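Local coordinates for acetyl-CoA acetyltransferase (Mycobacterium smegmatis, PDB 4EGV), which is a monomeric thiolase-like protein of type 1 that probably has acyltransferase activity, at residues Ala201-Arg205 with Asp312-Ser316; Lys306-Arg310 with Gly410-Lys414. All coordinates share one frame; numbering follows the deposited sequence.

Contact 1: residues Ala201-Arg205 with Asp312-Ser316; sequences ARRAR and DIGAS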
loop_
_atom_site.group_PDB
_atom_site.type_symbol
_atom_site.label_atom_id
_atom_site.label_comp_id
_atom_site.label_asym_id
_atom_site.label_seq_id
_atom_site.Cartn_x
_atom_site.Cartn_y
_atom_site.Cartn_z
ATOM N N ALA A 201 16.506 -8.741 -0.771
ATOM C CA ALA A 201 16.158 -10.142 -0.493
ATOM C C ALA A 201 15.455 -10.862 -1.676
ATOM O O ALA A 201 15.638 -12.068 -1.867
ATOM C CB ALA A 201 15.364 -10.257 0.785
ATOM N N ARG A 202 14.671 -10.120 -2.455
ATOM C CA ARG A 202 13.989 -10.653 -3.622
ATOM C C ARG A 202 14.985 -10.804 -4.762
ATOM O O ARG A 202 14.895 -11.717 -5.584
ATOM C CB ARG A 202 12.846 -9.730 -4.037
ATOM C CG ARG A 202 12.030 -10.211 -5.196
ATOM C CD ARG A 202 10.971 -9.245 -5.606
ATOM N NE ARG A 202 10.357 -9.680 -6.849
ATOM C CZ ARG A 202 10.767 -9.323 -8.066
ATOM N NH1 ARG A 202 11.779 -8.486 -8.195
ATOM N NH2 ARG A 202 10.155 -9.799 -9.158
ATOM N N ARG A 203 15.947 -9.900 -4.802
ATOM C CA ARG A 203 17.016 -10.005 -5.776
ATOM C C ARG A 203 17.864 -11.260 -5.572
ATOM O O ARG A 203 18.279 -11.892 -6.546
ATOM C CB ARG A 203 17.893 -8.761 -5.774
ATOM C CG ARG A 203 18.915 -8.800 -6.874
ATOM C CD ARG A 203 19.791 -7.606 -6.953
ATOM N NE ARG A 203 20.692 -7.488 -5.815
ATOM C CZ ARG A 203 21.848 -8.118 -5.685
ATOM N NH1 ARG A 203 22.246 -8.929 -6.617
ATOM N NH2 ARG A 203 22.607 -7.928 -4.623
ATOM N N ALA A 204 18.117 -11.598 -4.306
ATOM C CA ALA A 204 18.778 -12.849 -3.919
ATOM C C ALA A 204 18.054 -14.078 -4.440
ATOM O O ALA A 204 18.615 -14.823 -5.219
ATOM C CB ALA A 204 18.919 -12.924 -2.418
ATOM N N ARG A 205 16.801 -14.268 -4.027
ATOM C CA ARG A 205 15.998 -15.402 -4.480
ATOM C C ARG A 205 15.926 -15.562 -6.004
ATOM O O ARG A 205 16.013 -16.669 -6.488
ATOM C CB ARG A 205 14.597 -15.401 -3.867
ATOM C CG ARG A 205 13.877 -16.730 -4.076
ATOM C CD ARG A 205 12.398 -16.662 -3.809
ATOM N NE ARG A 205 11.655 -15.849 -4.774
ATOM C CZ ARG A 205 11.166 -14.642 -4.511
ATOM N NH1 ARG A 205 11.363 -14.086 -3.321
ATOM N NH2 ARG A 205 10.495 -13.982 -5.440
ATOM N N ASP A 312 10.638 -15.950 4.126
ATOM C CA ASP A 312 11.418 -15.332 3.079
ATOM C C ASP A 312 11.270 -13.824 3.196
ATOM O O ASP A 312 10.186 -13.298 3.036
ATOM C CB ASP A 312 10.912 -15.798 1.727
ATOM C CG ASP A 312 11.913 -15.556 0.608
ATOM O OD1 ASP A 312 12.977 -14.930 0.862
ATOM O OD2 ASP A 312 11.633 -15.995 -0.537
ATOM N N ILE A 313 12.357 -13.128 3.491
ATOM C CA ILE A 313 12.303 -11.677 3.584
ATOM C C ILE A 313 11.929 -11.060 2.233
ATOM O O ILE A 313 11.261 -10.029 2.190
ATOM C CB ILE A 313 13.617 -11.077 4.168
ATOM C CG1 ILE A 313 13.780 -11.539 5.619
ATOM C CG2 ILE A 313 13.594 -9.548 4.148
ATOM C CD1 ILE A 313 15.115 -11.212 6.292
ATOM N N GLY A 314 12.316 -11.728 1.151
ATOM C CA GLY A 314 12.050 -11.265 -0.206
ATOM C C GLY A 314 10.655 -11.503 -0.769
ATOM O O GLY A 314 10.384 -11.179 -1.924
ATOM N N ALA A 315 9.763 -12.073 0.035
ATOM C CA ALA A 315 8.389 -12.315 -0.383
ATOM C C ALA A 315 7.422 -12.019 0.736
ATOM O O ALA A 315 7.786 -11.912 1.891
ATOM C CB ALA A 315 8.198 -13.750 -0.901
ATOM N N SER A 316 6.166 -11.860 0.360
ATOM C CA SER A 316 5.092 -11.658 1.312
ATOM C C SER A 316 3.911 -12.518 0.860
ATOM O O SER A 316 3.115 -12.084 0.054
ATOM C CB SER A 316 4.738 -10.165 1.404
ATOM O OG SER A 316 3.671 -9.938 2.302
#
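Arg205 reaches from the helix to the turn Asp312-Ala315 and crosses the side chain of Asp312 at about a right angle. The guanidinium and carboxylate planes stand 88° apart. NH1 of Arg205 and OD2 of Asp312 form a salt bridge of 3.4 Å, and the hydrogen bond within it is weak. The same NH1 also gives a weak hydrogen bond to Gly314 O, which lies at the guanidinium edge near its plane. A bend at chi3 (68°) turns the end of the Arg205 chain out of the line set by its first two torsions. CD of Arg205 also packs against the carboxylate.

Asp312 works within its own segment too. OD1 of Asp312 accepts from Gly314 N at 3.3 Å, from well above the carboxylate plane, which makes an Asx turn. The turn is type I and brings Gly314 against the helix, with CA of Gly314 4.0 Å from CA of Arg202. CB of Ala201 points at the turn and lies 3.4 Å from Gly314 N. The same CB of Ala201 touches CG2 of Ile313 at 3.9 Å. CB of Arg202 sits beside Gly314 O, but its extended chain leads away to a salt bridge with Asp355 and a cation-pi contact with Phe351.

Within the thiolase fold of this protein, the contact sets the C-terminal part of helix 191-206 against the loop that leads from strand 294-303 into helix 317-330. Helix 348-357, which carries Phe351 and Asp355, borders it through Arg202.

Contact 2: residues Lys306-Arg310 with Gly410-Lys414; sequences KLLER and GIASK
Ile411 O and Ser413 OG lie at the edge of the Arg310 guanidinium, in its plane. One face of the group has CA of Leu307 3.8 Å above it, offset toward the rim. NH1 of Arg310 gives a hydrogen bond of 3.0 Å to Ile411 O, with an N-H...O angle of 159°. The donor lies nearly on the C=O axis. NH2 of Arg310 makes a second, weak bond to Ile411 O at 3.4 Å. Two N-H groups of one guanidinium therefore converge on a single carbonyl.

The Arg310 side chain runs nearly straight after CG (chi2 179°, chi3 -168°) and so carries the charged group across to the 410-414 loop of the thiolase fold. Ser413 OG stands 3.6 Å from NH2 of Arg310 and accepts from Ile411 N at 3.1 Å, so the serine ties its own loop together beside the arginine. Separately, CD2 of Leu307 meets CG2 of Ile411 at 4.4 Å, a loose apolar touch. Leu198 of helix 191-206 packs on both residues.

NE of Arg310 is bonded to Pro305 O, which helps fix the rotation of the guanidinium. The buried arginine is thus held by backbone carbonyls of two loops, and its charge probably polarises the Ile411 peptide.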
loop_
_atom_site.group_PDB
_atom_site.type_symbol
_atom_site.label_atom_id
_atom_site.label_comp_id
_atom_site.label_asym_id
_atom_site.label_seq_id
_atom_site.Cartn_x
_atom_site.Cartn_y
_atom_site.Cartn_z
ATOM N N LYS A 306 6.463 -9.888 12.196
ATOM C CA LYS A 306 7.555 -8.902 12.102
ATOM C C LYS A 306 8.587 -9.348 11.131
ATOM O O LYS A 306 8.798 -10.520 10.932
ATOM C CB LYS A 306 8.255 -8.577 13.428
ATOM C CG LYS A 306 7.943 -9.466 14.587
ATOM C CD LYS A 306 8.381 -8.814 15.898
ATOM C CE LYS A 306 7.184 -8.721 16.849
ATOM N NZ LYS A 306 7.230 -7.490 17.674
ATOM N N LEU A 307 9.261 -8.364 10.578
ATOM C CA LEU A 307 10.204 -8.546 9.526
ATOM C C LEU A 307 11.207 -9.643 9.780
ATOM O O LEU A 307 11.402 -10.432 8.983
ATOM C CB LEU A 307 10.862 -7.224 9.166
ATOM C CG LEU A 307 11.928 -7.280 8.103
ATOM C CD1 LEU A 307 11.370 -7.846 6.871
ATOM C CD2 LEU A 307 12.453 -5.909 7.868
ATOM N N LEU A 308 11.846 -9.776 10.880
ATOM C CA LEU A 308 12.846 -10.840 10.930
ATOM C C LEU A 308 12.357 -12.294 11.167
ATOM O O LEU A 308 13.157 -13.222 11.225
ATOM C CB LEU A 308 13.775 -10.456 12.031
ATOM C CG LEU A 308 15.010 -9.587 11.848
ATOM C CD1 LEU A 308 15.597 -9.434 10.477
ATOM C CD2 LEU A 308 15.093 -8.396 12.779
ATOM N N GLU A 309 11.053 -12.473 11.347
ATOM C CA GLU A 309 10.458 -13.784 11.599
ATOM C C GLU A 309 10.036 -14.465 10.290
ATOM O O GLU A 309 9.847 -15.675 10.251
ATOM C CB GLU A 309 9.243 -13.640 12.534
ATOM C CG GLU A 309 9.559 -13.451 14.038
ATOM C CD GLU A 309 8.327 -13.049 14.917
ATOM O OE1 GLU A 309 7.157 -12.977 14.421
ATOM O OE2 GLU A 309 8.543 -12.804 16.133
ATOM N N ARG A 310 9.899 -13.672 9.224
ATOM C CA ARG A 310 9.359 -14.118 7.923
ATOM C C ARG A 310 10.218 -15.170 7.251
ATOM O O ARG A 310 11.441 -15.030 7.197
ATOM C CB ARG A 310 9.150 -12.935 6.960
ATOM C CG ARG A 310 8.176 -11.939 7.452
ATOM C CD ARG A 310 7.990 -10.777 6.534
ATOM N NE ARG A 310 7.247 -9.751 7.259
ATOM C CZ ARG A 310 7.015 -8.519 6.842
ATOM N NH1 ARG A 310 7.434 -8.105 5.649
ATOM N NH2 ARG A 310 6.344 -7.720 7.643
ATOM N N GLY A 410 2.404 -1.071 5.866
ATOM C CA GLY A 410 3.583 -1.067 6.729
ATOM C C GLY A 410 4.901 -1.367 6.091
ATOM O O GLY A 410 5.258 -0.746 5.174
ATOM N N ILE A 411 5.609 -2.355 6.571
ATOM C CA ILE A 411 6.756 -2.884 5.849
ATOM C C ILE A 411 6.372 -4.136 5.089
ATOM O O ILE A 411 6.792 -5.179 5.464
ATOM C CB ILE A 411 7.920 -3.248 6.810
ATOM C CG1 ILE A 411 8.242 -2.087 7.735
ATOM C CG2 ILE A 411 9.155 -3.611 6.061
ATOM C CD1 ILE A 411 8.573 -0.776 7.033
ATOM N N ALA A 412 5.582 -4.018 4.029
ATOM C CA ALA A 412 4.764 -5.138 3.503
ATOM C C ALA A 412 4.028 -5.911 4.602
ATOM O O ALA A 412 3.844 -7.104 4.459
ATOM C CB ALA A 412 5.592 -6.086 2.647
ATOM N N SER A 413 3.631 -5.231 5.689
ATOM C CA SER A 413 3.090 -5.894 6.903
ATOM C C SER A 413 1.620 -6.240 6.734
ATOM O O SER A 413 1.140 -7.181 7.298
ATOM C CB SER A 413 3.250 -5.033 8.173
ATOM O OG SER A 413 4.567 -4.657 8.410
ATOM N N LYS A 414 0.921 -5.428 5.959
ATOM C CA LYS A 414 -0.518 -5.469 5.853
ATOM C C LYS A 414 -0.958 -5.275 4.402
ATOM O O LYS A 414 -0.426 -4.435 3.679
ATOM C CB LYS A 414 -1.139 -4.385 6.733
ATOM C CG LYS A 414 -1.452 -4.807 8.123
ATOM C CD LYS A 414 -1.698 -3.582 8.958
ATOM C CE LYS A 414 -2.008 -3.918 10.424
ATOM N NZ LYS A 414 -2.822 -2.826 11.079
#

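Overall arrangement
Following the chain from the N terminus, the first segment met is Ala201-Arg205, on helix 191-206. The chain next builds helix 210-230 and strands 271-279 and 294-303, and then enters the loop before helix 317-330. That loop holds both Lys306-Arg310 and Asp312-Ser316. Contact 1 closes the loop of 106 residues between its two segments. Contact 2 closes one of 99 residues, ending at Gly410-Lys414. They cross, because 306-310 lies inside the span closed by contact 1 while 410-414 lies beyond it. Their centres lie about 12 Å apart, and CG2 of Ile313 touches CD1 of Leu307 at 3.9 Å. Together they tie helix 191-206 and the 410-414 loop between strands 402-409 and 414-421 to one connecting loop.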